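Local structure of DCN1-like protein 3 (Homo sapiens, 4GBA) at residues D21-E25 and E26-R30; R115-R119 and E120-A124; Q132-P136 and V137-W141; K153-S156 and R157-N161. The protein promotes cullin neddylation through its DCUN1 domain, helping NEDD8 pass from N-terminally acetylated E2 enzymes to cullin-RBX complexes. All coordinates share one frame; numbering follows the deposited sequence.

How the contacts relate
From the N terminus, contact 1 turns the chain from strand 22-23 into helix 25-34. Contact 2 repeats the step from strand 117-118 into helix 119-129, contact 3 starts helix 138-147 after a proline-rich loop, and contact 4 leads from strand 154-155 into helix 157-169. All four are local and follow in series; none encloses or crosses another. Contacts 2 and 4 touch, their centres about 8 Å apart: Leu117 N probably donates to Ile155 O at 2.9 Å, pairing the two short strands antiparallel. Contact 3 lies about 17 Å, centre to centre, from each of these, whereas contact 1 stands apart beside strand 59-60.

Contact 1 of 4, residues D21-E25 and E26-R30; sequences DAILE and EGMER
With CG1 of Ile23 beside the backbone nitrogen (chi1 -58°), CG2 stands anti to that nitrogen and faces the helix, and Met28 bends at both chi2 and chi3, curling its methyl back toward that branch. CG2 of Ile23 reaches 3.4 Å from Met28 N and 4.2 Å from Met28 CE, so it packs against the first turn of helix 25-34. In the same turn Met28 N donates to Leu24 O at 2.8 Å, and Glu29 N to Glu25 O at 3.1 Å. Leu24, the N-cap, brings no polar side chain to the helix start; instead a water accepts from both Leu24 N and Gly27 N, at 3.1 and 3.0 Å. Glu25 and Glu26 lie side by side with nearly parallel carboxylates, OE2 to OE2 4.3 Å, which may raise the proton affinity of one. Arg30 and Glu29 form a side-on salt bridge, NE to OE1 and NH2 to OE2. Glu25, Met28 and Glu29 pack on the bound N-terminally acetylated NEDD8 E2 peptide, Met28 on a modified side chain, so this first turn forms part of the peptide site. Ile23 is paired through its backbone with Phe59 of strand 59-60 and rests on Phe12 of helix 7-13.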
loop_
_atom_site.group_PDB
_atom_site.type_symbol
_atom_site.label_atom_id
_atom_site.label_comp_id
_atom_site.label_asym_id
_atom_site.label_seq_id
_atom_site.Cartn_x
_atom_site.Cartn_y
_atom_site.Cartn_z
ATOM N N ASP A 21 9.710 -13.523 18.257
ATOM C CA ASP A 21 8.790 -12.719 19.055
ATOM C C ASP A 21 8.044 -11.776 18.121
ATOM O O ASP A 21 8.234 -10.560 18.163
ATOM C CB ASP A 21 9.552 -11.924 20.117
ATOM C CG ASP A 21 8.649 -11.405 21.227
ATOM O OD1 ASP A 21 7.579 -12.004 21.478
ATOM O OD2 ASP A 21 9.030 -10.399 21.866
ATOM N N ALA A 22 7.198 -12.357 17.275
ATOM C CA ALA A 22 6.547 -11.616 16.209
ATOM C C ALA A 22 5.444 -12.437 15.565
ATOM O O ALA A 22 5.405 -13.661 15.676
ATOM C CB ALA A 22 7.577 -11.197 15.143
ATOM N N ILE A 23 4.544 -11.744 14.884
ATOM C CA ILE A 23 3.590 -12.402 14.028
ATOM C C ILE A 23 4.195 -12.496 12.634
ATOM O O ILE A 23 4.555 -11.479 12.031
ATOM C CB ILE A 23 2.261 -11.640 14.011
ATOM C CG1 ILE A 23 1.723 -11.528 15.449
ATOM C CG2 ILE A 23 1.266 -12.315 13.054
ATOM C CD1 ILE A 23 0.325 -10.921 15.588
ATOM N N LEU A 24 4.339 -13.725 12.138
ATOM C CA LEU A 24 4.799 -13.944 10.771
ATOM C C LEU A 24 3.604 -14.257 9.868
ATOM O O LEU A 24 2.470 -13.889 10.198
ATOM C CB LEU A 24 5.868 -15.037 10.728
ATOM C CG LEU A 24 7.022 -14.774 11.708
ATOM C CD1 LEU A 24 8.068 -15.875 11.670
ATOM C CD2 LEU A 24 7.674 -13.419 11.456
ATOM N N GLU A 25 3.854 -14.918 8.736
ATOM C CA GLU A 25 2.815 -15.147 7.714
ATOM C C GLU A 25 1.682 -16.084 8.136
ATOM O O GLU A 25 0.546 -15.891 7.725
ATOM C CB GLU A 25 3.432 -15.650 6.400
ATOM C CG GLU A 25 4.391 -16.826 6.569
ATOM C CD GLU A 25 5.855 -16.394 6.502
ATOM O OE1 GLU A 25 6.218 -15.357 7.113
ATOM O OE2 GLU A 25 6.642 -17.086 5.822
ATOM N N GLU A 26 1.990 -17.102 8.931
ATOM C CA GLU A 26 0.963 -18.043 9.360
ATOM C C GLU A 26 -0.007 -17.340 10.310
ATOM O O GLU A 26 -1.225 -17.407 10.121
ATOM C CB GLU A 26 1.575 -19.296 10.002
ATOM C CG GLU A 26 2.598 -20.021 9.112
ATOM C CD GLU A 26 3.997 -19.365 9.134
ATOM O OE1 GLU A 26 4.161 -18.274 9.743
ATOM O OE2 GLU A 26 4.939 -19.953 8.546
ATOM N N GLY A 27 0.535 -16.646 11.316
ATOM C CA GLY A 27 -0.279 -15.840 12.202
ATOM C C GLY A 27 -1.030 -14.746 11.465
ATOM O O GLY A 27 -2.230 -14.573 11.654
ATOM N N MET A 28 -0.326 -14.008 10.616
ATOM C CA MET A 28 -0.939 -12.914 9.870
ATOM C C MET A 28 -2.200 -13.373 9.157
ATOM O O MET A 28 -3.210 -12.656 9.119
ATOM C CB MET A 28 0.046 -12.346 8.840
ATOM C CG MET A 28 -0.441 -11.066 8.173
ATOM S SD MET A 28 -0.592 -9.727 9.391
ATOM C CE MET A 28 1.124 -9.520 9.874
ATOM N N GLU A 29 -2.119 -14.567 8.578
ATOM C CA GLU A 29 -3.216 -15.157 7.805
ATOM C C GLU A 29 -4.398 -15.505 8.732
ATOM O O GLU A 29 -5.539 -15.130 8.461
ATOM C CB GLU A 29 -2.709 -16.371 6.983
ATOM C CG GLU A 29 -3.754 -17.040 6.080
ATOM C CD GLU A 29 -4.792 -17.863 6.854
ATOM O OE1 GLU A 29 -4.405 -18.608 7.780
ATOM O OE2 GLU A 29 -5.997 -17.759 6.543
ATOM N N ARG A 30 -4.128 -16.194 9.838
ATOM C CA ARG A 30 -5.161 -16.446 10.862
ATOM C C ARG A 30 -5.743 -15.140 11.432
ATOM O O ARG A 30 -6.951 -15.022 11.660
ATOM C CB ARG A 30 -4.592 -17.297 12.003
ATOM C CG ARG A 30 -4.229 -18.737 11.616
ATOM C CD ARG A 30 -5.471 -19.603 11.283
ATOM N NE ARG A 30 -6.005 -19.339 9.944
ATOM C CZ ARG A 30 -7.221 -19.696 9.534
ATOM N NH1 ARG A 30 -8.044 -20.339 10.358
ATOM N NH2 ARG A 30 -7.621 -19.400 8.299
HETATM O O HOH W 1 3.099 -16.425 12.931
#

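Contact 2 of 4, residues R115-R119 and E120-A124; sequences RSLHR and EIAIA
His118 O receives the amide of Ala122 at 2.9 Å in an almost straight bond (N-H...O 176°), the first full turn of helix 119-129 counted from its N-cap. The next bond, from Ile123 N to Arg119 O, is also 2.9 Å long but more bent. Around this turn the side chains sort by character. Leu117, just before the cap, lays CD1 4.0 Å from Ala122 CB and brings CD2 4.3 Å from Ile121 CG2, joining strand and helix through a small apolar patch. His118 meets Ile121 with its CB, 3.9 Å from CG1, while that same CG1 lies at the edge of the imidazole. Ile121 and Ala124 also pack on the bound peptide. Arg119 sets CG anti to its backbone nitrogen (chi1 -168°) and bends at chi3, running alongside Ile123, whose CD1 comes 3.7 Å from NH1. CG of Glu120 lies over one face of the guanidinium. The Glu120 carboxylate stays well out of the guanidinium plane, NH2 to OE1 4.1 Å, so any pull on the arginine is probably electrostatic, with no N-H pointing at the oxygen. The directed bond of Arg119 goes instead from NH1 to Leu145 O, which implies that hydrogen bonding ties this helix to helix 138-147.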
loop_
_atom_site.group_PDB
_atom_site.type_symbol
_atom_site.label_atom_id
_atom_site.label_comp_id
_atom_site.label_asym_id
_atom_site.label_seq_id
_atom_site.Cartn_x
_atom_site.Cartn_y
_atom_site.Cartn_z
ATOM N N ARG A 115 15.676 -1.167 -3.072
ATOM C CA ARG A 115 15.497 0.262 -2.868
ATOM C C ARG A 115 14.316 0.716 -3.723
ATOM O O ARG A 115 13.829 1.844 -3.592
ATOM C CB ARG A 115 16.776 1.020 -3.252
ATOM N N SER A 116 13.866 -0.182 -4.596
ATOM C CA SER A 116 12.707 0.046 -5.461
ATOM C C SER A 116 11.636 -1.040 -5.259
ATOM O O SER A 116 11.949 -2.163 -4.861
ATOM C CB SER A 116 13.137 0.064 -6.938
ATOM O OG SER A 116 13.953 1.184 -7.239
ATOM N N LEU A 117 10.378 -0.706 -5.545
ATOM C CA LEU A 117 9.291 -1.689 -5.512
ATOM C C LEU A 117 9.260 -2.518 -6.792
ATOM O O LEU A 117 9.513 -1.991 -7.883
ATOM C CB LEU A 117 7.941 -0.987 -5.400
ATOM C CG LEU A 117 7.544 -0.236 -4.135
ATOM C CD1 LEU A 117 6.168 0.360 -4.358
ATOM C CD2 LEU A 117 7.552 -1.167 -2.938
ATOM N N HIS A 118 8.935 -3.804 -6.673
ATOM C CA HIS A 118 8.720 -4.609 -7.870
ATOM C C HIS A 118 7.562 -3.974 -8.619
ATOM O O HIS A 118 6.564 -3.593 -8.012
ATOM C CB HIS A 118 8.363 -6.060 -7.521
ATOM C CG HIS A 118 9.486 -6.848 -6.929
ATOM N ND1 HIS A 118 10.743 -6.917 -7.508
ATOM C CD2 HIS A 118 9.551 -7.620 -5.819
ATOM C CE1 HIS A 118 11.522 -7.684 -6.775
ATOM N NE2 HIS A 118 10.825 -8.126 -5.737
ATOM N N ARG A 119 7.694 -3.844 -9.933
ATOM C CA ARG A 119 6.627 -3.261 -10.736
ATOM C C ARG A 119 5.222 -3.732 -10.301
ATOM O O ARG A 119 4.302 -2.920 -10.198
ATOM C CB ARG A 119 6.866 -3.562 -12.217
ATOM C CG ARG A 119 5.996 -2.780 -13.197
ATOM C CD ARG A 119 6.306 -3.233 -14.630
ATOM N NE ARG A 119 6.202 -4.691 -14.695
ATOM C CZ ARG A 119 5.079 -5.343 -14.982
ATOM N NH1 ARG A 119 3.976 -4.668 -15.279
ATOM N NH2 ARG A 119 5.057 -6.670 -14.978
ATOM N N GLU A 120 5.059 -5.030 -10.039
ATOM C CA GLU A 120 3.726 -5.598 -9.800
ATOM C C GLU A 120 3.161 -5.285 -8.418
ATOM O O GLU A 120 1.951 -5.154 -8.260
ATOM C CB GLU A 120 3.728 -7.103 -10.029
ATOM C CG GLU A 120 4.246 -7.484 -11.397
ATOM C CD GLU A 120 4.057 -8.953 -11.695
ATOM O OE1 GLU A 120 5.026 -9.588 -12.162
ATOM O OE2 GLU A 120 2.940 -9.471 -11.467
ATOM N N ILE A 121 4.047 -5.189 -7.431
ATOM C CA ILE A 121 3.714 -4.700 -6.101
ATOM C C ILE A 121 3.303 -3.236 -6.176
ATOM O O ILE A 121 2.282 -2.831 -5.631
ATOM C CB ILE A 121 4.924 -4.790 -5.164
ATOM C CG1 ILE A 121 5.348 -6.248 -4.992
ATOM C CG2 ILE A 121 4.589 -4.172 -3.821
ATOM C CD1 ILE A 121 4.255 -7.114 -4.415
ATOM N N ALA A 122 4.115 -2.445 -6.857
ATOM C CA ALA A 122 3.788 -1.052 -7.100
ATOM C C ALA A 122 2.382 -0.938 -7.680
ATOM O O ALA A 122 1.588 -0.116 -7.223
ATOM C CB ALA A 122 4.813 -0.420 -8.041
ATOM N N ILE A 123 2.078 -1.756 -8.686
ATOM C CA ILE A 123 0.766 -1.705 -9.338
ATOM C C ILE A 123 -0.368 -2.072 -8.371
ATOM O O ILE A 123 -1.400 -1.407 -8.326
ATOM C CB ILE A 123 0.703 -2.633 -10.569
ATOM C CG1 ILE A 123 1.606 -2.113 -11.685
ATOM C CG2 ILE A 123 -0.728 -2.756 -11.076
ATOM C CD1 ILE A 123 1.607 -3.001 -12.922
ATOM N N ALA A 124 -0.159 -3.131 -7.597
ATOM C CA ALA A 124 -1.124 -3.563 -6.598
ATOM C C ALA A 124 -1.302 -2.529 -5.477
ATOM O O ALA A 124 -2.429 -2.258 -5.042
ATOM C CB ALA A 124 -0.701 -4.905 -6.015
#

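Contact 3 of 4, residues Q132-P136 and V137-W141; sequences QNNPP and VLDQW
This is a local turn contact at the start of helix 138-147, where the loop that follows helix 119-129 folds into the new helix: Pro135 to Leu138 form a type I beta turn, closed by Leu138 N donating to Pro135 O at 3.1 Å. The bond is straight at the hydrogen (168°), but the donor sits above the carbonyl plane, 52° out of it. Two waters extend the pattern. One donates to Pro135 O at 2.9 Å and to Pro136 O, and accepts from Asp139 N at 3.1 Å; the other links Pro136 O to Gln140 N, the latter at 2.8 Å. Pro136 O is thus shared by both waters, and the amides of Asp139 and Gln140 are satisfied by solvent at the helix start. The turn joins helix 119-129 to helix 138-147 within the cullin-binding region, a family placed in the EF-hand clan. Leu138 carries the apolar side, its CG anti to the backbone nitrogen (chi1 180°): CB lies 3.8 Å from Pro135 CD, and the Leu138 and Asn134 side chains cross at about a right angle, CD2 3.7 Å from Asn134 CG. Val137 is buried against Thr167 of helix 157-169 and Phe190 of helix 185-199. Trp141, whose amide bonds to Val137 O, stacks on Phe163 and meets Trp126 and Phe190 edge-to-face.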
loop_
_atom_site.group_PDB
_atom_site.type_symbol
_atom_site.label_atom_id
_atom_site.label_comp_id
_atom_site.label_asym_id
_atom_site.label_seq_id
_atom_site.Cartn_x
_atom_site.Cartn_y
_atom_site.Cartn_z
ATOM N N GLN A 132 -10.195 4.687 -1.632
ATOM C CA GLN A 132 -11.304 5.603 -1.334
ATOM C C GLN A 132 -11.377 6.811 -2.265
ATOM O O GLN A 132 -12.367 7.531 -2.282
ATOM C CB GLN A 132 -11.259 6.082 0.124
ATOM C CG GLN A 132 -11.145 4.944 1.135
ATOM C CD GLN A 132 -11.534 5.355 2.548
ATOM O OE1 GLN A 132 -12.676 5.164 2.960
ATOM N NE2 GLN A 132 -10.582 5.894 3.301
ATOM N N ASN A 133 -10.321 7.034 -3.035
ATOM C CA ASN A 133 -10.215 8.240 -3.855
ATOM C C ASN A 133 -9.425 7.993 -5.131
ATOM O O ASN A 133 -8.252 8.351 -5.210
ATOM C CB ASN A 133 -9.571 9.393 -3.058
ATOM C CG ASN A 133 -8.143 9.058 -2.558
ATOM O OD1 ASN A 133 -7.741 7.888 -2.500
ATOM N ND2 ASN A 133 -7.379 10.097 -2.198
ATOM N N ASN A 134 -10.062 7.367 -6.119
ATOM C CA ASN A 134 -9.412 7.141 -7.409
ATOM C C ASN A 134 -9.233 8.438 -8.196
ATOM O O ASN A 134 -10.210 9.079 -8.588
ATOM C CB ASN A 134 -10.185 6.131 -8.271
ATOM C CG ASN A 134 -9.640 4.703 -8.159
ATOM O OD1 ASN A 134 -9.197 4.264 -7.095
ATOM N ND2 ASN A 134 -9.690 3.969 -9.263
ATOM N N PRO A 135 -7.979 8.838 -8.427
ATOM C CA PRO A 135 -7.740 9.982 -9.313
ATOM C C PRO A 135 -8.069 9.598 -10.764
ATOM O O PRO A 135 -7.936 8.429 -11.147
ATOM C CB PRO A 135 -6.236 10.244 -9.161
ATOM C CG PRO A 135 -5.772 9.362 -8.024
ATOM C CD PRO A 135 -6.730 8.216 -7.968
ATOM N N PRO A 136 -8.504 10.573 -11.567
ATOM C CA PRO A 136 -8.846 10.343 -12.977
ATOM C C PRO A 136 -7.810 9.516 -13.749
ATOM O O PRO A 136 -8.189 8.636 -14.524
ATOM C CB PRO A 136 -8.928 11.762 -13.538
ATOM C CG PRO A 136 -9.399 12.574 -12.375
ATOM C CD PRO A 136 -8.750 11.967 -11.158
ATOM N N VAL A 137 -6.531 9.768 -13.513
ATOM C CA VAL A 137 -5.460 9.170 -14.309
ATOM C C VAL A 137 -5.024 7.766 -13.877
ATOM O O VAL A 137 -4.200 7.145 -14.539
ATOM C CB VAL A 137 -4.209 10.092 -14.314
ATOM C CG1 VAL A 137 -3.584 10.153 -12.920
ATOM C CG2 VAL A 137 -3.192 9.612 -15.318
ATOM N N LEU A 138 -5.573 7.262 -12.777
ATOM C CA LEU A 138 -5.083 6.014 -12.189
ATOM C C LEU A 138 -5.330 4.746 -13.031
ATOM O O LEU A 138 -4.441 3.897 -13.150
ATOM C CB LEU A 138 -5.641 5.830 -10.772
ATOM C CG LEU A 138 -5.230 4.575 -9.995
ATOM C CD1 LEU A 138 -3.737 4.581 -9.682
ATOM C CD2 LEU A 138 -6.025 4.476 -8.717
ATOM N N ASP A 139 -6.532 4.602 -13.591
ATOM C CA ASP A 139 -6.857 3.407 -14.376
ATOM C C ASP A 139 -5.884 3.199 -15.540
ATOM O O ASP A 139 -5.362 2.095 -15.730
ATOM C CB ASP A 139 -8.303 3.442 -14.903
ATOM C CG ASP A 139 -9.349 3.410 -13.784
ATOM O OD1 ASP A 139 -9.114 2.761 -12.734
ATOM O OD2 ASP A 139 -10.420 4.039 -13.963
ATOM N N GLN A 140 -5.643 4.257 -16.315
ATOM C CA GLN A 140 -4.752 4.157 -17.473
ATOM C C GLN A 140 -3.290 4.031 -17.059
ATOM O O GLN A 140 -2.515 3.301 -17.684
ATOM C CB GLN A 140 -4.935 5.347 -18.416
ATOM C CG GLN A 140 -6.300 5.394 -19.087
ATOM C CD GLN A 140 -6.716 4.056 -19.708
ATOM O OE1 GLN A 140 -5.877 3.225 -20.079
ATOM N NE2 GLN A 140 -8.026 3.844 -19.814
ATOM N N TRP A 141 -2.918 4.742 -16.000
ATOM C CA TRP A 141 -1.568 4.655 -15.476
ATOM C C TRP A 141 -1.245 3.206 -15.118
ATOM O O TRP A 141 -0.144 2.735 -15.373
ATOM C CB TRP A 141 -1.393 5.594 -14.267
ATOM C CG TRP A 141 -0.159 5.329 -13.431
ATOM C CD1 TRP A 141 -0.111 4.684 -12.232
ATOM C CD2 TRP A 141 1.192 5.692 -13.743
ATOM N NE1 TRP A 141 1.181 4.621 -11.772
ATOM C CE2 TRP A 141 2.007 5.238 -12.681
ATOM C CE3 TRP A 141 1.797 6.360 -14.815
ATOM C CZ2 TRP A 141 3.393 5.432 -12.652
ATOM C CZ3 TRP A 141 3.170 6.550 -14.789
ATOM C CH2 TRP A 141 3.956 6.085 -13.715
HETATM O O HOH W 2 -8.837 6.567 -13.129
HETATM O O HOH W 3 -7.259 6.566 -16.251
#

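Contact 4 of 4, residues K153-S156 and R157-N161; sequences KGIS and RDTWN
Ser156 is the N-cap between strand 154-155 and helix 157-169, and its carbonyl closes the first turn of the helix in a strand-to-helix step of this EF-hand-clan domain. Among the hydrogen bonds, Trp160 N donates to Ser156 O at 3.0 Å, close to straight (168°); one residue on, Asn161 N repeats the pattern to Arg157 O. The hydroxyls of Ser156 and Thr159 make up the polar side-chain approach, OG to OG1 3.1 Å. Ser156 OG gets there by standing between its own nitrogen and carbonyl carbon (chi1 68°), which turns it to the helix face where Thr159 points back. Apolar contact is made by Ile155, whose side chain crosses that of Trp160 at about a right angle, CG2 4.1 Å from CB. From that CB the indole swings away from the strand, with CG anti to the backbone nitrogen (chi1 177°), and stacks against Trp126 of helix 119-129 and Tyr100 of helix 93-107. Longer polar reach comes from Arg157: its CB lies 3.7 Å from Ser156 C, while NH1 is hydrogen-bonded to Gln105 OE1 on helix 93-107. Trp160 CB lies 3.5 Å from the same Ser156 O that accepts its amide.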
loop_
_atom_site.group_PDB
_atom_site.type_symbol
_atom_site.label_atom_id
_atom_site.label_comp_id
_atom_site.label_asym_id
_atom_site.label_seq_id
_atom_site.Cartn_x
_atom_site.Cartn_y
_atom_site.Cartn_z
ATOM N N LYS A 153 12.159 -2.120 -14.454
ATOM C CA LYS A 153 12.310 -3.184 -13.469
ATOM C C LYS A 153 11.463 -2.890 -12.225
ATOM O O LYS A 153 10.806 -3.779 -11.673
ATOM C CB LYS A 153 13.780 -3.351 -13.080
ATOM N N GLY A 154 11.467 -1.634 -11.790
ATOM C CA GLY A 154 10.760 -1.273 -10.583
ATOM C C GLY A 154 10.376 0.187 -10.519
ATOM O O GLY A 154 10.542 0.938 -11.480
ATOM N N ILE A 155 9.845 0.578 -9.367
ATOM C CA ILE A 155 9.414 1.945 -9.118
ATOM C C ILE A 155 10.221 2.459 -7.937
ATOM O O ILE A 155 10.223 1.850 -6.866
ATOM C CB ILE A 155 7.886 2.011 -8.834
ATOM C CG1 ILE A 155 7.100 1.682 -10.112
ATOM C CG2 ILE A 155 7.474 3.388 -8.288
ATOM C CD1 ILE A 155 7.302 2.691 -11.254
ATOM N N SER A 156 10.933 3.558 -8.154
ATOM C CA SER A 156 11.783 4.150 -7.132
ATOM C C SER A 156 10.982 5.055 -6.186
ATOM O O SER A 156 9.809 5.343 -6.425
ATOM C CB SER A 156 12.931 4.941 -7.782
ATOM O OG SER A 156 12.433 6.086 -8.452
ATOM N N ARG A 157 11.638 5.504 -5.121
ATOM C CA ARG A 157 10.986 6.285 -4.073
ATOM C C ARG A 157 10.522 7.655 -4.546
ATOM O O ARG A 157 9.516 8.168 -4.070
ATOM C CB ARG A 157 11.922 6.457 -2.877
ATOM C CG ARG A 157 11.240 7.068 -1.662
ATOM C CD ARG A 157 12.203 7.183 -0.494
ATOM N NE ARG A 157 12.835 5.902 -0.180
ATOM C CZ ARG A 157 12.423 5.082 0.783
ATOM N NH1 ARG A 157 11.376 5.412 1.539
ATOM N NH2 ARG A 157 13.062 3.935 0.992
ATOM N N ASP A 158 11.257 8.253 -5.476
ATOM C CA ASP A 158 10.932 9.592 -5.961
ATOM C C ASP A 158 9.824 9.553 -6.991
ATOM O O ASP A 158 8.979 10.444 -7.036
ATOM C CB ASP A 158 12.182 10.274 -6.522
ATOM C CG ASP A 158 13.183 10.606 -5.438
ATOM O OD1 ASP A 158 12.766 11.205 -4.417
ATOM O OD2 ASP A 158 14.372 10.242 -5.589
ATOM N N THR A 159 9.820 8.505 -7.811
ATOM C CA THR A 159 8.730 8.284 -8.766
ATOM C C THR A 159 7.412 8.029 -8.026
ATOM O O THR A 159 6.374 8.591 -8.377
ATOM C CB THR A 159 9.029 7.094 -9.708
ATOM O OG1 THR A 159 10.315 7.269 -10.325
ATOM C CG2 THR A 159 7.945 6.962 -10.763
ATOM N N TRP A 160 7.461 7.175 -7.011
ATOM C CA TRP A 160 6.298 6.939 -6.160
ATOM C C TRP A 160 5.862 8.261 -5.503
ATOM O O TRP A 160 4.699 8.654 -5.592
ATOM C CB TRP A 160 6.627 5.878 -5.105
ATOM C CG TRP A 160 5.514 5.603 -4.128
ATOM C CD1 TRP A 160 5.276 6.254 -2.938
ATOM C CD2 TRP A 160 4.495 4.598 -4.243
ATOM N NE1 TRP A 160 4.170 5.723 -2.321
ATOM C CE2 TRP A 160 3.668 4.706 -3.097
ATOM C CE3 TRP A 160 4.204 3.612 -5.197
ATOM C CZ2 TRP A 160 2.561 3.869 -2.884
ATOM C CZ3 TRP A 160 3.095 2.775 -4.981
ATOM C CH2 TRP A 160 2.293 2.915 -3.834
ATOM N N ASN A 161 6.820 8.951 -4.877
ATOM C CA ASN A 161 6.586 10.227 -4.186
ATOM C C ASN A 161 5.910 11.264 -5.078
ATOM O O ASN A 161 4.932 11.887 -4.675
ATOM C CB ASN A 161 7.909 10.780 -3.615
ATOM C CG ASN A 161 7.780 12.210 -3.056
ATOM O OD1 ASN A 161 8.111 13.197 -3.731
ATOM N ND2 ASN A 161 7.329 12.321 -1.803
#